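Long-range contacts in kcn28 (Kitasatospora, PDB 6J31), which is of unknown function but has the two-domain architecture of the GT-B clan, with a C-terminal region of the erythromycin CIII-like family: residues A[5-10]-A[31-36]; A[57-62]-A[82-87]; A[204-209]-A[383-388]; A[231-236]-A[298-303]; A[262-267]-A[285-290]. All blocks are in the same frame, centred on the assembly; numbering follows the deposited sequence.

Interaction 1 of 5, residues A[5-10]-A[31-36]; sequences GHIAMV and RGHRVT
The hydroxyl OG1 of T36 is gripped twice: in the plane of the H6 ring, at its edge, it meets NE2 at 2.7 Å in a nearly straight hydrogen bond (165°), and a second bond joins it to the hydroxyl of Y96. The two residues sit on adjacent parallel strands, 6-10 and 34-39, the first pair of the N-terminal Rossmann-like domain, joined through helix 22-30 as a beta-alpha-beta crossover unit. The strands are stitched by the usual parallel pattern: G5 O receives R34 N, I7 N reaches R34 O at 2.8 Å, I7 O receives T36 N, and M9 N closes the series on T36 O at 2.7 Å. H6, A8, R34 and T36 share one face, I7 and V35 the other. On the first, the imidazole of H6 swings toward the neighbouring strand because CG stands anti to the backbone N (chi1 176°). There the guanidinium of R34, carried on an extended chain, lies flat over it, with centres 4.1 Å apart and planes inclined by 26°. NH1 is the group over the ring, displaced toward its rim, while NH2 of the same arginine forms a salt bridge with D99, which helps hold the guanidinium level. The opposite face is apolar and packs on helix 22-30 through V35. Just before strand 34-39, the ring of H33, whose NE2 is bonded to E391 of helix 382-391, has one face covered by the I7 delta methyl, CD1 lying 4.0 Å from H33 CG.

Interaction 2 of 5, residues A[57-62]-A[82-87]; sequences YTSALP and LDDAVG
An ST turn at S59 to L61, in the loop that follows strand 53-56 of the N-terminal domain, is pinned to helix 74-96 by the carboxylate of D84. Within the turn, S59 OG accepts the backbone N of L61 at 3.0 Å; between them, A60 N points at the helix and donates to D84 OD1 at 2.7 Å (161°). The amide arrives on the anti side of that oxygen, 27° out of the carboxylate plane. D84 reaches across because CG stands anti to its own backbone N (chi1 -170°), which sends the acid group from the helix to the loop backbone. Its other oxygen, OD2, accepts a hydrogen bond from a water 2.7 Å away, and the same water also donates to Y57 OH and bonds to S59 OG at 2.7 Å, linking Y57 and S59 to one aspartate. The hydrocarbon of L61 lies across the acid at about a right angle: CG approaches OD2 to 3.6 Å and CD2 rests against CB of D84. The methyl of A60 sits beside CA of D84, on the exposed side. Each carboxylate oxygen thus has a donor. L61 also touches F81, one of the residues lining the pocket of the bound (2E,2'E)-3,3'-(1,2-phenylene)di(prop-2-enoic acid). The arrangement is that of a loop at the C-terminal end of a strand in a Rossmann-like domain, folded beside the ligand pocket.

Interaction 3 of 5, residues A[204-209]-A[383-388]; sequences RFTFIG and TMRAAD
The gamma methyl of T206 stands directly over the centre of the R385 guanidinium, with CG2 3.8 Å from CZ, the two side chains approaching from opposite directions. Both torsion patterns serve this meeting. T206 has CG2 anti to its backbone N, with OG1 beside the backbone N and anti to the carbonyl carbon (chi1 -64°), and it is therefore the methyl that faces the flat cation. R385 leaves the helix with CG anti to N (chi1 -172°) and runs out straight from CG to NE, delivering the guanidinium to T206 at the strand. Its NH1 then shares a water with the backbone: the water donates to F207 O at 2.9 Å and accepts from R385 NH1 at 3.2 Å. A weak bond to H380 O gives NH1 a second partner.

The strand, 205-207, is one of the two edge strands of the seven-stranded parallel sheet of the N-terminal domain, whereas helix 382-391 comes from the very end of the chain. The C-terminal helix thus crosses back from the second domain to pack on the first, as is common in GT-B proteins. I208, just past the strand, packs against R385 and A386. Folded at both torsions, it lays both branches on A386: CG2 touches A386 CB at 3.9 Å, while CD1 lies 4.0 Å from A386 N and also reaches R385 CD at 4.1 Å. Deeper still, the A386 methyl touches L24 of helix 22-30.

Interaction 4 of 5, residues A[231-236]-A[298-303]; sequences ALVSLG and VFVTHG
CB of L235 lies over one face of the H302 ring, 3.5 Å from its centroid and 27° off the normal, a CH-pi contact with the side chains crossing at about a right angle. ND1 of this ring is bonded to A321 O. F299 is met differently: in its plane the edge meets L232 O and S234 CB, the latter 3.9 Å from CE1, while CB of T301, two residues along, covers one face toward its rim. These groups belong to strands 231-234 and 298-301, central neighbours in the parallel sheet of the C-terminal Rossmann-like domain, and to the turns just beyond them. Three hydrogen bonds join the strands: L232 N to V298 O at 3.1 Å, V300 N to L232 O at 2.8 Å and S234 N to V300 O at 2.8 Å, the last two almost straight at 174° and 173°. L232 and F299 lie side by side on the face packed against helix 289-294. The other face carries A231 CB against V298 CG1 at 3.6 Å, and V233 beside V300, whose methyls CG2 and CG2 approach to 4.0 Å; helix 243-253 packs on A231, V233 and V300. Beyond the strands, T301 OG1 accepts G303 N in an ST turn. Backbone polarity is met within the sheet and apolar groups fill both faces, consistent with a solvent-excluded core; the H302 ring adds one polar bond at its end.

Interaction 5 of 5, residues A[262-267]-A[285-290]; sequences VLQIGR and NWVPQL
Q264 and V287 form the close-packed part of this contact. The aliphatic stem of Q264 lies against the valine, CG 3.7 Å from V287 CG1, and the same methyl group meets V262 CG1 at 4.0 Å, so one branch of V287 touches two strand residues. V287 turns CG1 anti to its carbonyl carbon (chi1 -46°), which directs it to the strand. Q264 instead bends at its second torsion, bringing its amide over the backbone of N285 and W286, with OE1 3.6 Å from W286 CA. Next to this, the backbone is held only loosely: G266 N reaches N285 O at 3.3 Å in a weak bond, bent to 122°, and G266 CA lies equally near that oxygen. G266 has a positive phi, which turns the chain beside N285. Toward solvent the contact opens out. R267 and the indole of W286 point away from it and are exposed, and N285 spends its ND2 on D270, though its OD1 approaches CD1 of I265. Past W286, P288 is the N-cap of helix 289-294. The pairing joins the end of strand 259-264 and its turn to the segment following strand 281-284, typical of strand C-termini in a Rossmann-like sheet.

Overall arrangement
Interactions 1 and 4 are buried parallel strand pairs, one in each domain's sheet, with centres about 36 Å apart and on opposite sides of the chain's centre. Interaction 5 adjoins interaction 4 in the same sheet, since strands 229-234 and 259-264 are neighbours, and it mixes apolar contacts with a weak backbone bond where interaction 1 adds polar side chains to the sheet bonds. Interaction 3 links the chain's final helix to the edge of the N-terminal sheet and touches interaction 1 through the salt bridge between R31 and D388; interactions 4 and 5 are nested in the loop it closes. Interaction 2 alone is a surface contact, and it relies on one acid and water rather than on strand pairing.

Interaction 1 of 5, residues A[5-10]-A[31-36]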
# COMPACT_ATOMS: atom_id res chain seq x y z
N GLY A 5 9.80 0.93 -27.41
CA GLY A 5 9.96 2.03 -26.49
C GLY A 5 10.50 1.60 -25.14
O GLY A 5 10.37 0.46 -24.71
N HIS A 6 11.10 2.57 -24.45
CA HIS A 6 11.75 2.34 -23.17
C HIS A 6 10.92 2.98 -22.07
O HIS A 6 10.73 4.20 -22.06
CB HIS A 6 13.18 2.90 -23.20
CG HIS A 6 13.90 2.80 -21.89
ND1 HIS A 6 15.03 3.54 -21.61
CD2 HIS A 6 13.64 2.06 -20.78
CE1 HIS A 6 15.44 3.26 -20.38
NE2 HIS A 6 14.62 2.36 -19.86
N ILE A 7 10.42 2.15 -21.15
CA ILE A 7 9.66 2.60 -19.99
C ILE A 7 10.53 2.41 -18.76
O ILE A 7 11.05 1.31 -18.52
CB ILE A 7 8.35 1.81 -19.84
CG1 ILE A 7 7.42 2.07 -21.03
CG2 ILE A 7 7.66 2.15 -18.53
CD1 ILE A 7 6.24 1.14 -21.08
N ALA A 8 10.70 3.47 -17.97
CA ALA A 8 11.50 3.42 -16.75
C ALA A 8 10.59 3.53 -15.54
O ALA A 8 9.91 4.55 -15.35
CB ALA A 8 12.55 4.54 -16.73
N MET A 9 10.59 2.49 -14.71
CA MET A 9 9.88 2.46 -13.45
C MET A 9 10.86 2.75 -12.32
O MET A 9 12.00 2.28 -12.35
CB MET A 9 9.21 1.10 -13.25
CG MET A 9 8.54 0.90 -11.89
SD MET A 9 7.17 2.02 -11.59
CE MET A 9 6.74 1.58 -9.90
N VAL A 10 10.44 3.58 -11.37
CA VAL A 10 11.26 3.92 -10.20
C VAL A 10 10.40 3.75 -8.96
O VAL A 10 9.26 4.22 -8.91
CB VAL A 10 11.81 5.36 -10.28
CG1 VAL A 10 12.83 5.60 -9.17
CG2 VAL A 10 12.42 5.65 -11.65
N ARG A 31 4.08 -6.93 -23.17
CA ARG A 31 3.64 -6.25 -24.38
C ARG A 31 4.80 -5.89 -25.30
O ARG A 31 4.58 -5.19 -26.29
CB ARG A 31 2.85 -4.99 -24.02
CG ARG A 31 1.54 -5.29 -23.33
CD ARG A 31 0.65 -4.07 -23.23
NE ARG A 31 -0.55 -4.36 -22.45
CZ ARG A 31 -1.61 -3.58 -22.39
NH1 ARG A 31 -1.62 -2.43 -23.05
NH2 ARG A 31 -2.66 -3.93 -21.65
N GLY A 32 6.01 -6.35 -24.99
CA GLY A 32 7.16 -6.13 -25.85
C GLY A 32 7.96 -4.87 -25.59
O GLY A 32 8.85 -4.56 -26.39
N HIS A 33 7.67 -4.14 -24.52
CA HIS A 33 8.43 -2.93 -24.23
C HIS A 33 9.71 -3.25 -23.47
O HIS A 33 9.81 -4.25 -22.75
CB HIS A 33 7.59 -1.96 -23.40
CG HIS A 33 6.35 -1.49 -24.08
ND1 HIS A 33 6.36 -0.74 -25.23
CD2 HIS A 33 5.04 -1.67 -23.76
CE1 HIS A 33 5.12 -0.48 -25.59
NE2 HIS A 33 4.30 -1.03 -24.72
N ARG A 34 10.68 -2.36 -23.59
CA ARG A 34 11.87 -2.42 -22.76
C ARG A 34 11.59 -1.64 -21.48
O ARG A 34 11.42 -0.42 -21.52
CB ARG A 34 13.09 -1.86 -23.48
CG ARG A 34 14.32 -1.87 -22.58
CD ARG A 34 15.42 -0.97 -23.08
NE ARG A 34 16.54 -0.95 -22.14
CZ ARG A 34 17.39 0.06 -22.02
NH1 ARG A 34 17.26 1.12 -22.80
NH2 ARG A 34 18.38 -0.01 -21.14
N VAL A 35 11.53 -2.35 -20.36
CA VAL A 35 11.21 -1.76 -19.07
C VAL A 35 12.43 -1.86 -18.18
O VAL A 35 12.98 -2.95 -17.97
CB VAL A 35 10.00 -2.45 -18.42
CG1 VAL A 35 9.63 -1.74 -17.12
CG2 VAL A 35 8.82 -2.46 -19.37
N THR A 36 12.89 -0.71 -17.68
CA THR A 36 13.92 -0.67 -16.66
C THR A 36 13.26 -0.29 -15.34
O THR A 36 12.30 0.48 -15.32
CB THR A 36 15.05 0.31 -17.00
OG1 THR A 36 14.51 1.62 -17.23
CG2 THR A 36 15.78 -0.16 -18.26

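Interaction 2 of 5, residues A[57-62]-A[82-87]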
# COMPACT_ATOMS: atom_id res chain seq x y z
N TYR A 57 20.09 1.51 -7.29
CA TYR A 57 20.52 2.74 -6.65
C TYR A 57 20.44 2.52 -5.15
O TYR A 57 19.67 1.68 -4.67
CB TYR A 57 19.68 3.96 -7.09
CG TYR A 57 18.33 4.09 -6.41
CD1 TYR A 57 18.21 4.69 -5.16
CD2 TYR A 57 17.18 3.61 -7.02
CE1 TYR A 57 16.98 4.80 -4.54
CE2 TYR A 57 15.94 3.72 -6.41
CZ TYR A 57 15.85 4.32 -5.16
OH TYR A 57 14.63 4.44 -4.53
N THR A 58 21.22 3.29 -4.40
CA THR A 58 21.30 3.15 -2.96
C THR A 58 20.23 4.03 -2.31
O THR A 58 20.25 5.25 -2.45
CB THR A 58 22.69 3.51 -2.44
OG1 THR A 58 23.65 2.62 -3.01
CG2 THR A 58 22.74 3.42 -0.92
N SER A 59 19.30 3.39 -1.61
CA SER A 59 18.24 4.09 -0.91
C SER A 59 18.73 4.57 0.45
O SER A 59 19.51 3.88 1.12
CB SER A 59 17.02 3.19 -0.73
OG SER A 59 16.05 3.79 0.10
N ALA A 60 18.27 5.75 0.85
CA ALA A 60 18.52 6.25 2.19
C ALA A 60 17.38 5.91 3.15
O ALA A 60 17.47 6.24 4.33
CB ALA A 60 18.73 7.77 2.16
N LEU A 61 16.29 5.30 2.65
CA LEU A 61 15.20 4.89 3.53
C LEU A 61 15.59 3.62 4.28
O LEU A 61 16.12 2.68 3.68
CB LEU A 61 13.92 4.66 2.74
CG LEU A 61 13.38 5.84 1.92
CD1 LEU A 61 12.09 5.46 1.21
CD2 LEU A 61 13.17 7.05 2.80
N PRO A 62 15.32 3.55 5.59
CA PRO A 62 15.71 2.40 6.41
C PRO A 62 14.82 1.18 6.20
O PRO A 62 13.63 1.23 6.52
CB PRO A 62 15.58 2.94 7.84
CG PRO A 62 14.50 3.97 7.73
CD PRO A 62 14.71 4.62 6.39
N LEU A 82 13.73 13.51 2.82
CA LEU A 82 14.45 14.50 2.03
C LEU A 82 15.87 14.04 1.73
O LEU A 82 16.40 14.29 0.64
CB LEU A 82 14.45 15.85 2.76
CG LEU A 82 15.03 17.05 2.01
CD1 LEU A 82 14.37 17.22 0.65
CD2 LEU A 82 14.84 18.31 2.83
N ASP A 83 16.50 13.35 2.68
CA ASP A 83 17.81 12.76 2.42
C ASP A 83 17.74 11.76 1.28
O ASP A 83 18.63 11.72 0.42
CB ASP A 83 18.36 12.09 3.67
CG ASP A 83 18.83 13.08 4.72
OD1 ASP A 83 18.91 14.29 4.43
OD2 ASP A 83 19.14 12.62 5.85
N ASP A 84 16.70 10.93 1.27
CA ASP A 84 16.54 9.95 0.19
C ASP A 84 16.31 10.65 -1.15
O ASP A 84 16.85 10.22 -2.17
CB ASP A 84 15.40 8.99 0.51
CG ASP A 84 15.35 7.82 -0.46
OD1 ASP A 84 16.37 7.10 -0.59
OD2 ASP A 84 14.29 7.62 -1.09
N ALA A 85 15.50 11.71 -1.17
CA ALA A 85 15.27 12.44 -2.41
C ALA A 85 16.56 13.07 -2.93
O ALA A 85 16.84 13.03 -4.13
CB ALA A 85 14.19 13.50 -2.21
N VAL A 86 17.34 13.67 -2.03
CA VAL A 86 18.61 14.28 -2.43
C VAL A 86 19.57 13.23 -2.97
O VAL A 86 20.30 13.47 -3.94
CB VAL A 86 19.21 15.07 -1.24
CG1 VAL A 86 20.64 15.47 -1.52
CG2 VAL A 86 18.36 16.29 -0.94
N GLY A 87 19.60 12.05 -2.34
CA GLY A 87 20.48 10.98 -2.80
C GLY A 87 20.00 10.30 -4.07
O GLY A 87 20.81 9.80 -4.86
O HOH W 1 14.44 5.02 -1.72
O HOH W 2 19.06 7.99 -1.81

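Interaction 3 of 5, residues A[204-209]-A[383-388]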
# COMPACT_ATOMS: atom_id res chain seq x y z
N ARG A 204 -6.49 14.35 -13.83
CA ARG A 204 -5.13 14.15 -13.37
C ARG A 204 -4.91 12.77 -12.74
O ARG A 204 -3.90 12.13 -13.01
CB ARG A 204 -4.78 15.24 -12.36
CG ARG A 204 -3.35 15.23 -11.87
CD ARG A 204 -3.15 16.30 -10.81
NE ARG A 204 -3.42 17.64 -11.32
CZ ARG A 204 -2.52 18.40 -11.91
NH1 ARG A 204 -1.28 17.97 -12.08
NH2 ARG A 204 -2.85 19.61 -12.34
N PHE A 205 -5.84 12.32 -11.90
CA PHE A 205 -5.73 11.04 -11.20
C PHE A 205 -6.71 10.05 -11.82
O PHE A 205 -7.87 10.39 -12.05
CB PHE A 205 -6.04 11.19 -9.71
CG PHE A 205 -5.10 12.11 -8.96
CD1 PHE A 205 -3.96 11.62 -8.35
CD2 PHE A 205 -5.38 13.46 -8.84
CE1 PHE A 205 -3.10 12.45 -7.66
CE2 PHE A 205 -4.53 14.31 -8.14
CZ PHE A 205 -3.39 13.80 -7.55
N THR A 206 -6.25 8.83 -12.09
CA THR A 206 -7.11 7.76 -12.58
C THR A 206 -7.19 6.65 -11.54
O THR A 206 -6.15 6.10 -11.15
CB THR A 206 -6.61 7.20 -13.91
OG1 THR A 206 -6.65 8.22 -14.91
CG2 THR A 206 -7.48 6.03 -14.36
N PHE A 207 -8.40 6.32 -11.11
CA PHE A 207 -8.60 5.23 -10.17
C PHE A 207 -8.57 3.91 -10.94
O PHE A 207 -9.47 3.62 -11.73
CB PHE A 207 -9.91 5.40 -9.40
CG PHE A 207 -9.91 6.60 -8.50
CD1 PHE A 207 -9.09 6.64 -7.38
CD2 PHE A 207 -10.73 7.69 -8.76
CE1 PHE A 207 -9.08 7.74 -6.55
CE2 PHE A 207 -10.73 8.79 -7.93
CZ PHE A 207 -9.91 8.82 -6.82
N ILE A 208 -7.52 3.13 -10.71
CA ILE A 208 -7.28 1.92 -11.50
C ILE A 208 -7.80 0.70 -10.75
O ILE A 208 -8.23 -0.29 -11.37
CB ILE A 208 -5.78 1.79 -11.83
CG1 ILE A 208 -5.36 2.90 -12.79
CG2 ILE A 208 -5.46 0.43 -12.43
CD1 ILE A 208 -5.91 2.73 -14.19
N GLY A 209 -7.79 0.76 -9.43
CA GLY A 209 -7.97 -0.43 -8.64
C GLY A 209 -6.68 -1.23 -8.63
O GLY A 209 -5.67 -0.81 -9.21
N THR A 383 -5.03 -3.91 -14.40
CA THR A 383 -3.73 -3.95 -15.08
C THR A 383 -3.83 -3.49 -16.52
O THR A 383 -3.02 -2.69 -16.99
CB THR A 383 -3.15 -5.37 -15.01
OG1 THR A 383 -2.96 -5.75 -13.64
CG2 THR A 383 -1.83 -5.45 -15.74
N MET A 384 -4.82 -4.01 -17.25
CA MET A 384 -4.90 -3.72 -18.68
C MET A 384 -5.19 -2.25 -18.93
O MET A 384 -4.61 -1.65 -19.85
CB MET A 384 -5.97 -4.60 -19.34
CG MET A 384 -5.70 -6.09 -19.18
SD MET A 384 -4.14 -6.63 -19.92
CE MET A 384 -3.91 -8.19 -19.08
N ARG A 385 -6.06 -1.64 -18.13
CA ARG A 385 -6.32 -0.21 -18.32
C ARG A 385 -5.10 0.62 -17.97
O ARG A 385 -4.78 1.59 -18.67
CB ARG A 385 -7.53 0.23 -17.50
CG ARG A 385 -7.95 1.66 -17.81
CD ARG A 385 -8.99 2.20 -16.86
NE ARG A 385 -9.34 3.57 -17.20
CZ ARG A 385 -10.12 4.36 -16.47
NH1 ARG A 385 -10.67 3.90 -15.35
NH2 ARG A 385 -10.37 5.60 -16.86
N ALA A 386 -4.39 0.25 -16.89
CA ALA A 386 -3.19 0.99 -16.51
C ALA A 386 -2.12 0.90 -17.59
O ALA A 386 -1.50 1.91 -17.95
CB ALA A 386 -2.65 0.46 -15.18
N ALA A 387 -1.91 -0.29 -18.15
CA ALA A 387 -0.94 -0.44 -19.23
C ALA A 387 -1.36 0.36 -20.46
O ALA A 387 -0.52 0.98 -21.12
CB ALA A 387 -0.76 -1.92 -19.57
N ASP A 388 -2.66 0.35 -20.79
CA ASP A 388 -3.12 1.11 -21.95
C ASP A 388 -2.88 2.61 -21.76
O ASP A 388 -2.49 3.30 -22.70
CB ASP A 388 -4.60 0.84 -22.21
CG ASP A 388 -4.86 -0.58 -22.67
OD1 ASP A 388 -3.89 -1.30 -23.00
OD2 ASP A 388 -6.05 -0.98 -22.70
O HOH W 3 -11.76 5.17 -12.57

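Interaction 4 of 5, residues A[231-236]-A[298-303]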
# COMPACT_ATOMS: atom_id res chain seq x y z
N ALA A 231 -11.16 -18.01 10.87
CA ALA A 231 -10.73 -16.64 11.09
C ALA A 231 -9.24 -16.52 10.85
O ALA A 231 -8.47 -17.39 11.26
CB ALA A 231 -11.06 -16.18 12.51
N LEU A 232 -8.83 -15.43 10.20
CA LEU A 232 -7.42 -15.13 10.00
C LEU A 232 -7.10 -13.82 10.70
O LEU A 232 -7.77 -12.81 10.49
CB LEU A 232 -7.07 -15.02 8.51
CG LEU A 232 -5.68 -14.45 8.22
CD1 LEU A 232 -4.58 -15.37 8.76
CD2 LEU A 232 -5.48 -14.17 6.74
N VAL A 233 -6.08 -13.85 11.56
CA VAL A 233 -5.59 -12.66 12.25
C VAL A 233 -4.19 -12.37 11.71
O VAL A 233 -3.26 -13.16 11.91
CB VAL A 233 -5.57 -12.83 13.77
CG1 VAL A 233 -4.96 -11.60 14.44
CG2 VAL A 233 -6.96 -13.10 14.30
N SER A 234 -4.05 -11.24 11.02
CA SER A 234 -2.77 -10.89 10.40
C SER A 234 -2.65 -9.37 10.39
O SER A 234 -3.27 -8.71 9.56
CB SER A 234 -2.65 -11.47 9.00
OG SER A 234 -1.33 -11.38 8.51
N LEU A 235 -1.86 -8.83 11.31
CA LEU A 235 -1.61 -7.40 11.33
C LEU A 235 -0.34 -7.14 10.51
O LEU A 235 0.74 -6.86 11.03
CB LEU A 235 -1.46 -6.92 12.77
CG LEU A 235 -2.52 -7.40 13.76
CD1 LEU A 235 -2.26 -6.81 15.13
CD2 LEU A 235 -3.92 -7.03 13.28
N GLY A 236 -0.51 -7.23 9.20
CA GLY A 236 0.63 -7.24 8.30
C GLY A 236 1.23 -5.89 7.98
O GLY A 236 1.41 -5.56 6.80
N VAL A 298 -13.72 -14.43 8.43
CA VAL A 298 -13.44 -13.09 8.93
C VAL A 298 -11.94 -12.88 8.88
O VAL A 298 -11.16 -13.84 8.92
CB VAL A 298 -14.00 -12.85 10.35
CG1 VAL A 298 -13.15 -13.54 11.38
CG2 VAL A 298 -14.07 -11.36 10.65
N PHE A 299 -11.53 -11.62 8.76
CA PHE A 299 -10.13 -11.25 8.59
C PHE A 299 -9.84 -10.08 9.52
O PHE A 299 -10.47 -9.03 9.41
CB PHE A 299 -9.85 -10.89 7.12
CG PHE A 299 -8.44 -10.45 6.84
CD1 PHE A 299 -7.38 -10.88 7.62
CD2 PHE A 299 -8.18 -9.62 5.76
CE1 PHE A 299 -6.09 -10.47 7.34
CE2 PHE A 299 -6.89 -9.21 5.47
CZ PHE A 299 -5.84 -9.64 6.26
N VAL A 300 -8.90 -10.26 10.44
CA VAL A 300 -8.50 -9.21 11.37
C VAL A 300 -7.16 -8.65 10.91
O VAL A 300 -6.15 -9.37 10.87
CB VAL A 300 -8.41 -9.72 12.81
CG1 VAL A 300 -8.12 -8.57 13.76
CG2 VAL A 300 -9.68 -10.45 13.21
N THR A 301 -7.14 -7.36 10.56
CA THR A 301 -5.97 -6.72 9.97
C THR A 301 -5.80 -5.33 10.56
O THR A 301 -6.71 -4.79 11.19
CB THR A 301 -6.08 -6.63 8.44
OG1 THR A 301 -4.99 -5.87 7.91
CG2 THR A 301 -7.40 -5.97 8.04
N HIS A 302 -4.61 -4.75 10.36
CA HIS A 302 -4.40 -3.35 10.76
C HIS A 302 -5.20 -2.38 9.91
O HIS A 302 -5.44 -1.25 10.35
CB HIS A 302 -2.92 -2.96 10.66
CG HIS A 302 -2.11 -3.25 11.88
ND1 HIS A 302 -2.53 -2.93 13.16
CD2 HIS A 302 -0.87 -3.79 12.02
CE1 HIS A 302 -1.60 -3.30 14.03
NE2 HIS A 302 -0.59 -3.82 13.36
N GLY A 303 -5.61 -2.77 8.71
CA GLY A 303 -6.22 -1.84 7.79
C GLY A 303 -5.29 -1.23 6.77
O GLY A 303 -5.62 -0.18 6.19

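Interaction 5 of 5, residues A[262-267]-A[285-290]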
# COMPACT_ATOMS: atom_id res chain seq x y z
N VAL A 262 -6.46 -18.92 12.49
CA VAL A 262 -5.13 -18.90 11.89
C VAL A 262 -4.50 -17.59 12.32
O VAL A 262 -4.88 -16.52 11.84
CB VAL A 262 -5.16 -19.02 10.36
CG1 VAL A 262 -3.76 -18.85 9.79
CG2 VAL A 262 -5.77 -20.35 9.94
N LEU A 263 -3.53 -17.67 13.23
CA LEU A 263 -2.95 -16.49 13.86
C LEU A 263 -1.56 -16.28 13.29
O LEU A 263 -0.64 -17.05 13.57
CB LEU A 263 -2.91 -16.67 15.38
CG LEU A 263 -2.32 -15.56 16.23
CD1 LEU A 263 -2.76 -14.20 15.73
CD2 LEU A 263 -2.71 -15.74 17.69
N GLN A 264 -1.40 -15.21 12.50
CA GLN A 264 -0.11 -14.86 11.92
C GLN A 264 0.50 -13.77 12.81
O GLN A 264 -0.03 -12.66 12.88
CB GLN A 264 -0.26 -14.40 10.48
CG GLN A 264 1.04 -14.42 9.69
CD GLN A 264 1.31 -13.14 8.95
OE1 GLN A 264 1.56 -13.15 7.74
NE2 GLN A 264 1.28 -12.02 9.66
N ILE A 265 1.60 -14.11 13.47
CA ILE A 265 2.21 -13.27 14.50
C ILE A 265 3.35 -12.42 13.98
O ILE A 265 3.79 -11.50 14.69
CB ILE A 265 2.69 -14.13 15.68
CG1 ILE A 265 3.56 -15.26 15.15
CG2 ILE A 265 1.50 -14.68 16.44
CD1 ILE A 265 4.03 -16.19 16.19
N GLY A 266 3.90 -12.73 12.81
CA GLY A 266 4.99 -11.98 12.24
C GLY A 266 6.35 -12.60 12.53
O GLY A 266 6.54 -13.36 13.48
N ARG A 267 7.30 -12.26 11.66
CA ARG A 267 8.68 -12.73 11.72
C ARG A 267 9.38 -12.36 13.03
O ARG A 267 10.33 -13.06 13.42
CB ARG A 267 9.46 -12.13 10.53
CG ARG A 267 9.50 -10.61 10.50
CD ARG A 267 9.40 -10.10 9.07
NE ARG A 267 8.07 -10.33 8.52
CZ ARG A 267 6.98 -9.73 8.98
NH1 ARG A 267 7.08 -8.89 10.00
NH2 ARG A 267 5.79 -9.98 8.45
N ASN A 285 4.42 -17.63 11.62
CA ASN A 285 5.10 -16.35 11.45
C ASN A 285 4.68 -15.66 10.17
O ASN A 285 4.68 -14.43 10.09
CB ASN A 285 6.61 -16.58 11.47
CG ASN A 285 7.07 -17.23 12.75
OD1 ASN A 285 7.06 -16.61 13.81
ND2 ASN A 285 7.45 -18.50 12.66
N TRP A 286 4.33 -16.44 9.15
CA TRP A 286 3.84 -15.91 7.89
C TRP A 286 2.93 -16.98 7.30
O TRP A 286 3.16 -18.17 7.49
CB TRP A 286 5.00 -15.55 6.95
CG TRP A 286 4.61 -15.15 5.55
CD1 TRP A 286 4.47 -13.88 5.08
CD2 TRP A 286 4.35 -16.02 4.44
NE1 TRP A 286 4.12 -13.90 3.75
CE2 TRP A 286 4.04 -15.21 3.34
CE3 TRP A 286 4.34 -17.41 4.28
CZ2 TRP A 286 3.72 -15.73 2.09
CZ3 TRP A 286 4.02 -17.93 3.04
CH2 TRP A 286 3.72 -17.09 1.96
N VAL A 287 1.87 -16.53 6.63
CA VAL A 287 0.92 -17.46 6.02
C VAL A 287 0.71 -17.06 4.57
O VAL A 287 0.97 -15.91 4.19
CB VAL A 287 -0.44 -17.47 6.77
CG1 VAL A 287 -0.24 -17.55 8.27
CG2 VAL A 287 -1.25 -16.25 6.40
N PRO A 288 0.26 -17.99 3.74
CA PRO A 288 -0.18 -17.60 2.39
C PRO A 288 -1.52 -16.88 2.50
O PRO A 288 -2.57 -17.52 2.49
CB PRO A 288 -0.30 -18.93 1.65
CG PRO A 288 -0.57 -19.93 2.73
CD PRO A 288 0.17 -19.45 3.95
N GLN A 289 -1.47 -15.55 2.59
CA GLN A 289 -2.65 -14.79 2.99
C GLN A 289 -3.83 -15.03 2.05
O GLN A 289 -4.94 -15.31 2.49
CB GLN A 289 -2.32 -13.31 3.08
CG GLN A 289 -3.45 -12.49 3.67
CD GLN A 289 -2.98 -11.18 4.25
OE1 GLN A 289 -2.33 -11.14 5.29
NE2 GLN A 289 -3.31 -10.08 3.58
N LEU A 290 -3.59 -14.94 0.74
CA LEU A 290 -4.67 -15.14 -0.22
C LEU A 290 -5.24 -16.55 -0.13
O LEU A 290 -6.44 -16.75 -0.37
CB LEU A 290 -4.16 -14.84 -1.63
CG LEU A 290 -4.09 -13.35 -1.96
CD1 LEU A 290 -3.60 -13.14 -3.38
CD2 LEU A 290 -5.44 -12.68 -1.74